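Local coordinates for penicillin-binding protein (Bacillus halodurans, PDB 3TG9), which probably binds penicillin and related beta-lactams as a serine penicillin-binding protein of the beta-lactamase family, although its natural substrate and exact role are not established, at residues 192-197 with 214-219; 63-68 with 158-163. All coordinates share one frame; numbering follows the deposited sequence.

Contact 1: 192-197 with 214-219; sequences FAFDTL and KTNLYS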
ATOM      1  N   PHE B 192      10.684   0.028   8.728  1.00 27.37           N
ATOM      2  CA  PHE B 192      10.201  -0.753   7.600  1.00 26.44           C
ATOM      3  C   PHE B 192       9.369   0.129   6.685  1.00 28.70           C
ATOM      4  O   PHE B 192       8.707   1.066   7.146  1.00 24.87           O
ATOM      5  CB  PHE B 192       9.348  -1.940   8.066  1.00 25.18           C
ATOM      6  CG  PHE B 192      10.015  -2.813   9.086  1.00 28.86           C
ATOM      7  CD1 PHE B 192      11.382  -3.025   9.045  1.00 28.54           C
ATOM      8  CD2 PHE B 192       9.269  -3.437  10.076  1.00 26.21           C
ATOM      9  CE1 PHE B 192      11.999  -3.832   9.983  1.00 29.91           C
ATOM     10  CE2 PHE B 192       9.878  -4.243  11.020  1.00 28.96           C
ATOM     11  CZ  PHE B 192      11.242  -4.442  10.975  1.00 30.01           C
ATOM     12  N   ALA B 193       9.407  -0.180   5.392  1.00 24.57           N
ATOM     13  CA  ALA B 193       8.614   0.527   4.397  1.00 26.92           C
ATOM     14  C   ALA B 193       7.448  -0.359   4.007  1.00 27.40           C
ATOM     15  O   ALA B 193       7.574  -1.577   4.003  1.00 24.82           O
ATOM     16  CB  ALA B 193       9.458   0.862   3.179  1.00 27.55           C
ATOM     17  N   PHE B 194       6.314   0.258   3.682  1.00 25.40           N
ATOM     18  CA  PHE B 194       5.088  -0.479   3.409  1.00 23.92           C
ATOM     19  C   PHE B 194       5.248  -1.450   2.242  1.00 25.98           C
ATOM     20  O   PHE B 194       4.608  -2.503   2.213  1.00 26.63           O
ATOM     21  CB  PHE B 194       3.936   0.486   3.096  1.00 28.07           C
ATOM     22  CG  PHE B 194       3.378   1.202   4.299  1.00 31.79           C
ATOM     23  CD1 PHE B 194       2.940   0.488   5.413  1.00 31.12           C
ATOM     24  CD2 PHE B 194       3.264   2.588   4.305  1.00 25.87           C
ATOM     25  CE1 PHE B 194       2.421   1.147   6.512  1.00 27.21           C
ATOM     26  CE2 PHE B 194       2.739   3.250   5.396  1.00 29.28           C
ATOM     27  CZ  PHE B 194       2.317   2.533   6.505  1.00 27.36           C
ATOM     28  N   ASP B 195       6.083  -1.092   1.269  1.00 24.54           N
ATOM     29  CA  ASP B 195       6.169  -1.877   0.034  1.00 27.80           C
ATOM     30  C   ASP B 195       7.231  -2.960   0.167  1.00 28.90           C
ATOM     31  O   ASP B 195       7.456  -3.744  -0.755  1.00 25.52           O
ATOM     32  CB  ASP B 195       6.411  -0.986  -1.194  1.00 22.71           C
ATOM     33  CG  ASP B 195       7.637  -0.103  -1.046  1.00 26.03           C
ATOM     34  OD1 ASP B 195       8.005   0.236   0.099  1.00 26.28           O
ATOM     35  OD2 ASP B 195       8.239   0.256  -2.073  1.00 29.28           O
ATOM     36  N   THR B 196       7.861  -3.013   1.337  1.00 28.47           N
ATOM     37  CA  THR B 196       8.829  -4.059   1.633  1.00 28.11           C
ATOM     38  C   THR B 196       8.646  -4.566   3.060  1.00 29.80           C
ATOM     39  O   THR B 196       9.614  -4.912   3.730  1.00 26.93           O
ATOM     40  CB  THR B 196      10.288  -3.582   1.423  1.00 28.70           C
ATOM     41  OG1 THR B 196      10.552  -2.452   2.261  1.00 31.41           O
ATOM     42  CG2 THR B 196      10.526  -3.172  -0.033  1.00 27.33           C
ATOM     43  N   LEU B 197       7.398  -4.625   3.514  1.00 30.23           N
ATOM     44  CA  LEU B 197       7.114  -5.096   4.869  1.00 30.40           C
ATOM     45  C   LEU B 197       7.616  -6.526   5.098  1.00 29.50           C
ATOM     46  O   LEU B 197       7.284  -7.438   4.342  1.00 29.34           O
ATOM     47  CB  LEU B 197       5.615  -5.027   5.174  1.00 27.36           C
ATOM     48  CG  LEU B 197       5.006  -3.719   5.679  1.00 32.76           C
ATOM     49  CD1 LEU B 197       3.608  -3.996   6.188  1.00 28.95           C
ATOM     50  CD2 LEU B 197       5.858  -3.086   6.781  1.00 27.72           C
ATOM     51  N   LYS B 214     -10.097   0.004   6.085  1.00 32.24           N
ATOM     52  CA  LYS B 214      -9.041   0.012   5.088  1.00 35.02           C
ATOM     53  C   LYS B 214      -7.719   0.017   5.824  1.00 33.05           C
ATOM     54  O   LYS B 214      -7.677   0.314   7.012  1.00 33.36           O
ATOM     55  CB  LYS B 214      -9.164   1.218   4.153  1.00 30.74           C
ATOM     56  CG  LYS B 214      -8.792   2.560   4.765  1.00 33.87           C
ATOM     57  CD  LYS B 214      -8.998   3.686   3.758  1.00 27.55           C
ATOM     58  CE  LYS B 214      -8.518   5.029   4.309  1.00 32.44           C
ATOM     59  NZ  LYS B 214      -8.594   6.100   3.272  1.00 31.81           N
ATOM     60  N   THR B 215      -6.644  -0.358   5.142  1.00 31.47           N
ATOM     61  CA  THR B 215      -5.326  -0.308   5.759  1.00 29.18           C
ATOM     62  C   THR B 215      -4.688   1.069   5.540  1.00 26.66           C
ATOM     63  O   THR B 215      -5.141   1.838   4.702  1.00 28.24           O
ATOM     64  CB  THR B 215      -4.415  -1.450   5.268  1.00 29.37           C
ATOM     65  OG1 THR B 215      -4.319  -1.417   3.836  1.00 27.67           O
ATOM     66  CG2 THR B 215      -4.992  -2.787   5.698  1.00 30.48           C
ATOM     67  N   ASN B 216      -3.649   1.378   6.312  1.00 28.83           N
ATOM     68  CA  ASN B 216      -3.104   2.730   6.343  1.00 27.53           C
ATOM     69  C   ASN B 216      -1.968   2.980   5.347  1.00 27.87           C
ATOM     70  O   ASN B 216      -1.226   3.949   5.483  1.00 24.88           O
ATOM     71  CB  ASN B 216      -2.654   3.076   7.759  1.00 25.94           C
ATOM     72  CG  ASN B 216      -1.585   2.142   8.272  1.00 28.76           C
ATOM     73  OD1 ASN B 216      -1.206   1.187   7.599  1.00 26.47           O
ATOM     74  ND2 ASN B 216      -1.086   2.414   9.475  1.00 27.02           N
ATOM     75  N   LEU B 217      -1.858   2.106   4.348  1.00 23.03           N
ATOM     76  CA  LEU B 217      -0.768   2.129   3.371  1.00 25.64           C
ATOM     77  C   LEU B 217      -0.595   3.458   2.662  1.00 25.68           C
ATOM     78  O   LEU B 217       0.510   3.801   2.260  1.00 25.83           O
ATOM     79  CB  LEU B 217      -1.006   1.074   2.290  1.00 25.48           C
ATOM     80  CG  LEU B 217      -0.583  -0.368   2.491  1.00 33.77           C
ATOM     81  CD1 LEU B 217      -1.133  -0.965   3.760  1.00 35.15           C
ATOM     82  CD2 LEU B 217      -1.065  -1.163   1.273  1.00 43.32           C
ATOM     83  N   TYR B 218      -1.696   4.179   2.461  1.00 24.07           N
ATOM     84  CA  TYR B 218      -1.641   5.446   1.752  1.00 21.92           C
ATOM     85  C   TYR B 218      -1.920   6.622   2.679  1.00 28.79           C
ATOM     86  O   TYR B 218      -2.192   7.729   2.210  1.00 28.69           O
ATOM     87  CB  TYR B 218      -2.628   5.449   0.577  1.00 20.20           C
ATOM     88  CG  TYR B 218      -2.496   4.242  -0.314  1.00 21.96           C
ATOM     89  CD1 TYR B 218      -1.389   4.086  -1.134  1.00 22.23           C
ATOM     90  CD2 TYR B 218      -3.465   3.244  -0.323  1.00 22.72           C
ATOM     91  CE1 TYR B 218      -1.252   2.975  -1.948  1.00 25.90           C
ATOM     92  CE2 TYR B 218      -3.340   2.125  -1.138  1.00 22.16           C
ATOM     93  CZ  TYR B 218      -2.231   2.003  -1.947  1.00 22.61           C
ATOM     94  OH  TYR B 218      -2.091   0.916  -2.769  1.00 28.17           O
ATOM     95  N   SER B 219      -1.839   6.379   3.986  1.00 25.10           N
ATOM     96  CA  SER B 219      -2.174   7.384   4.992  1.00 28.23           C
ATOM     97  C   SER B 219      -0.967   7.912   5.765  1.00 30.52           C
ATOM     98  O   SER B 219      -1.074   8.916   6.469  1.00 31.86           O
ATOM     99  CB  SER B 219      -3.177   6.812   5.995  1.00 30.70           C
ATOM    100  OG  SER B 219      -4.328   6.326   5.341  1.00 30.00           O
TER

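Contact 2: 63-68 with 158-163; sequences IAICQL and ILLGLV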
ATOM      1  N   ILE B  63      17.533  10.236  21.677  1.00 33.87           N
ATOM      2  CA  ILE B  63      18.644   9.407  22.129  1.00 29.58           C
ATOM      3  C   ILE B  63      19.824   9.556  21.166  1.00 33.34           C
ATOM      4  O   ILE B  63      20.969   9.732  21.582  1.00 35.94           O
ATOM      5  CB  ILE B  63      18.233   7.925  22.210  1.00 31.74           C
ATOM      6  CG1 ILE B  63      17.129   7.725  23.246  1.00 28.22           C
ATOM      7  CG2 ILE B  63      19.440   7.036  22.534  1.00 35.63           C
ATOM      8  CD1 ILE B  63      16.708   6.267  23.414  1.00 27.05           C
ATOM      9  N   ALA B  64      19.538   9.486  19.871  1.00 35.43           N
ATOM     10  CA  ALA B  64      20.581   9.584  18.854  1.00 33.68           C
ATOM     11  C   ALA B  64      21.287  10.933  18.928  1.00 34.20           C
ATOM     12  O   ALA B  64      22.513  11.007  18.850  1.00 32.95           O
ATOM     13  CB  ALA B  64      19.991   9.371  17.465  1.00 29.75           C
ATOM     14  N   ILE B  65      20.505  11.998  19.078  1.00 33.14           N
ATOM     15  CA  ILE B  65      21.049  13.352  19.132  1.00 36.16           C
ATOM     16  C   ILE B  65      21.925  13.536  20.364  1.00 37.60           C
ATOM     17  O   ILE B  65      22.962  14.206  20.314  1.00 40.00           O
ATOM     18  CB  ILE B  65      19.937  14.407  19.147  1.00 36.43           C
ATOM     19  CG1 ILE B  65      19.379  14.612  17.737  1.00 33.04           C
ATOM     20  CG2 ILE B  65      20.469  15.726  19.700  1.00 37.94           C
ATOM     21  CD1 ILE B  65      20.359  15.272  16.788  1.00 35.15           C
ATOM     22  N   CYS B  66      21.509  12.931  21.469  1.00 37.60           N
ATOM     23  CA  CYS B  66      22.291  12.987  22.701  1.00 38.11           C
ATOM     24  C   CYS B  66      23.604  12.226  22.547  1.00 38.31           C
ATOM     25  O   CYS B  66      24.628  12.653  23.071  1.00 43.18           O
ATOM     26  CB  CYS B  66      21.482  12.442  23.877  1.00 28.69           C
ATOM     27  SG  CYS B  66      20.104  13.504  24.319  1.00 36.05           S
ATOM     28  N   GLN B  67      23.581  11.112  21.814  1.00 36.87           N
ATOM     29  CA  GLN B  67      24.800  10.328  21.604  1.00 40.72           C
ATOM     30  C   GLN B  67      25.850  11.122  20.846  1.00 43.37           C
ATOM     31  O   GLN B  67      27.048  10.984  21.099  1.00 49.64           O
ATOM     32  CB  GLN B  67      24.513   9.042  20.842  1.00 36.04           C
ATOM     33  CG  GLN B  67      23.697   8.024  21.590  1.00 35.49           C
ATOM     34  CD  GLN B  67      23.421   6.808  20.739  1.00 39.31           C
ATOM     35  OE1 GLN B  67      23.367   6.907  19.514  1.00 35.92           O
ATOM     36  NE2 GLN B  67      23.249   5.653  21.378  1.00 37.06           N
ATOM     37  N   LEU B  68      25.399  11.943  19.905  1.00 40.48           N
ATOM     38  CA  LEU B  68      26.305  12.799  19.154  1.00 40.53           C
ATOM     39  C   LEU B  68      26.889  13.864  20.074  1.00 44.25           C
ATOM     40  O   LEU B  68      28.062  14.223  19.962  1.00 45.32           O
ATOM     41  CB  LEU B  68      25.581  13.452  17.979  1.00 41.19           C
ATOM     42  CG  LEU B  68      25.011  12.488  16.933  1.00 36.67           C
ATOM     43  CD1 LEU B  68      24.322  13.262  15.838  1.00 35.70           C
ATOM     44  CD2 LEU B  68      26.106  11.600  16.366  1.00 39.13           C
ATOM     45  N   ILE B 158      11.901  16.216  12.372  1.00 32.57           N
ATOM     46  CA  ILE B 158      12.500  15.992  11.057  1.00 36.50           C
ATOM     47  C   ILE B 158      13.848  16.706  11.000  1.00 35.70           C
ATOM     48  O   ILE B 158      14.857  16.117  10.611  1.00 36.20           O
ATOM     49  CB  ILE B 158      11.622  16.526   9.903  1.00 33.29           C
ATOM     50  CG1 ILE B 158      10.326  15.726   9.794  1.00 30.62           C
ATOM     51  CG2 ILE B 158      12.402  16.470   8.596  1.00 32.44           C
ATOM     52  CD1 ILE B 158      10.550  14.280   9.398  1.00 33.87           C
ATOM     53  N   LEU B 159      13.855  17.982  11.394  1.00 32.54           N
ATOM     54  CA  LEU B 159      15.084  18.777  11.402  1.00 34.97           C
ATOM     55  C   LEU B 159      16.184  18.116  12.235  1.00 36.16           C
ATOM     56  O   LEU B 159      17.347  18.088  11.830  1.00 34.90           O
ATOM     57  CB  LEU B 159      14.811  20.205  11.886  1.00 33.58           C
ATOM     58  CG  LEU B 159      13.900  21.041  10.974  1.00 39.15           C
ATOM     59  CD1 LEU B 159      13.489  22.357  11.626  1.00 35.11           C
ATOM     60  CD2 LEU B 159      14.561  21.282   9.624  1.00 38.29           C
ATOM     61  N   LEU B 160      15.819  17.586  13.399  1.00 35.22           N
ATOM     62  CA  LEU B 160      16.778  16.846  14.211  1.00 31.66           C
ATOM     63  C   LEU B 160      17.318  15.621  13.450  1.00 36.22           C
ATOM     64  O   LEU B 160      18.504  15.308  13.514  1.00 36.74           O
ATOM     65  CB  LEU B 160      16.154  16.435  15.548  1.00 33.23           C
ATOM     66  CG  LEU B 160      15.983  17.507  16.640  1.00 35.60           C
ATOM     67  CD1 LEU B 160      15.208  16.951  17.826  1.00 30.66           C
ATOM     68  CD2 LEU B 160      17.324  18.070  17.108  1.00 30.58           C
ATOM     69  N   GLY B 161      16.446  14.933  12.722  1.00 35.42           N
ATOM     70  CA  GLY B 161      16.871  13.792  11.928  1.00 35.11           C
ATOM     71  C   GLY B 161      17.897  14.182  10.883  1.00 35.99           C
ATOM     72  O   GLY B 161      18.882  13.477  10.655  1.00 32.28           O
ATOM     73  N   LEU B 162      17.660  15.322  10.243  1.00 35.42           N
ATOM     74  CA  LEU B 162      18.591  15.859   9.261  1.00 37.17           C
ATOM     75  C   LEU B 162      19.932  16.225   9.901  1.00 39.04           C
ATOM     76  O   LEU B 162      20.979  16.127   9.266  1.00 44.19           O
ATOM     77  CB  LEU B 162      17.968  17.059   8.546  1.00 35.62           C
ATOM     78  CG  LEU B 162      16.853  16.614   7.597  1.00 37.89           C
ATOM     79  CD1 LEU B 162      16.101  17.790   6.994  1.00 39.00           C
ATOM     80  CD2 LEU B 162      17.434  15.727   6.506  1.00 36.70           C
ATOM     81  N   VAL B 163      19.903  16.638  11.162  1.00 37.81           N
ATOM     82  CA  VAL B 163      21.142  16.920  11.872  1.00 38.54           C
ATOM     83  C   VAL B 163      21.904  15.628  12.131  1.00 37.70           C
ATOM     84  O   VAL B 163      23.112  15.560  11.920  1.00 39.30           O
ATOM     85  CB  VAL B 163      20.890  17.675  13.190  1.00 39.15           C
ATOM     86  CG1 VAL B 163      22.164  17.732  14.018  1.00 39.15           C
ATOM     87  CG2 VAL B 163      20.363  19.078  12.897  1.00 36.99           C
TER

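Contact 1: 192-197 with 214-219
Phe194 packs its ring against the backbone of Asn216 and Leu217 in a buried contact between two turns, an aromatic ring set against backbone and an amide. The first turn lies in the loop between helix 172-182 and strand 205-207. The second follows strand 213-215. The main element is a CH-pi contact. Leu217 CA stands over one face of the Phe194 ring, 4.2 Å from the centroid and only 10° off the ring normal. On the same side of the ring plane, Leu217 O comes within 3.6 Å of Phe194 CD2. Asn216 O, also on that side, lies 3.9 Å from Phe194 CZ. The amide of Asn216 approaches obliquely, with its plane 59° from the ring plane, and places OD1 3.8 Å from Phe194 CE1. That amide is anchored at its other end, because ND2 hydrogen-bonds to Pro294 O. Phe194 CG sits beside its own backbone N and anti to the carbonyl carbon (chi1 -75°), which carries the ring across to the second turn and brings its face to Leu217 CA.

Both sides are type I beta turns. In one, Thr196 N bonds to Ala193 O at 3.0 Å. In the other, Ser219 N bonds to Asn216 O at 2.9 Å. Phe194 and Leu217 hold the same place, the second residue of their turns. Within this beta-lactamase-family fold, the two turns flank, in sequence, the small hairpin of strands 205-207 and 213-215.

The same turns build part of the dimer interface: Leu217 O accepts a hydrogen bond from Tyr218 OH of the second subunit, and that tyrosine also packs on Phe194. Leu217 meets its own counterpart of the second subunit there.

Contact 2: 63-68 with 158-163
Ile65 reaches from helix 58-70 to Leu160 and Val163 of helix 155-168, joining two helices of the penicillin-binding protein/beta-lactamase fold. Helix 58-70 begins at what is probably the SxxK motif of this family. The contact is entirely buried, and its dense and looser parts lie within the core.

The tight part centres on Ile65. Its CG1 is 4.1 Å from Leu160 CD2, and the two side chains cross at about a right angle. Helix 93-98 covers this side: Ile93 touches both residues, and Leu96 and Leu97 pack on Leu160.

The looser part is at Leu68, one helical turn after Ile65. It points toward the other helix, but its nearest approach is Leu68 CD1 to Val163 O, at 4.7 Å. Val167, further along helix 155-168, and Tyr175 pack against it instead. The solvent side is behind the contact, where Leu162 is partly exposed and its side chain stays well clear of residues 63-68.

Ile65 is bent at its second torsion (chi2 -69°), which turns its terminal methyl toward the backbone of the other helix. There CD1 sits 4.1 Å from Val163 CG1 and 3.8 Å from Leu160 O.

How the contacts relate
Both contacts are buried, but they serve different parts of the fold. Contact 2 joins two helices inside one subunit, and no other chain touches its segments. Contact 1 joins two loop turns farther from the centre of the chain and is also packed on by the second subunit. The chemistry follows the place. Contact 2 is mainly aliphatic, with side chains meeting between regular helices. Contact 1 sets an aromatic ring against backbone and an amide, and nearby carbonyls bond across the dimer. No helix or strand is shared. The centres are about 25 Å apart and the nearest atoms about 13 Å. Both segments of contact 2 precede those of contact 1 along the chain.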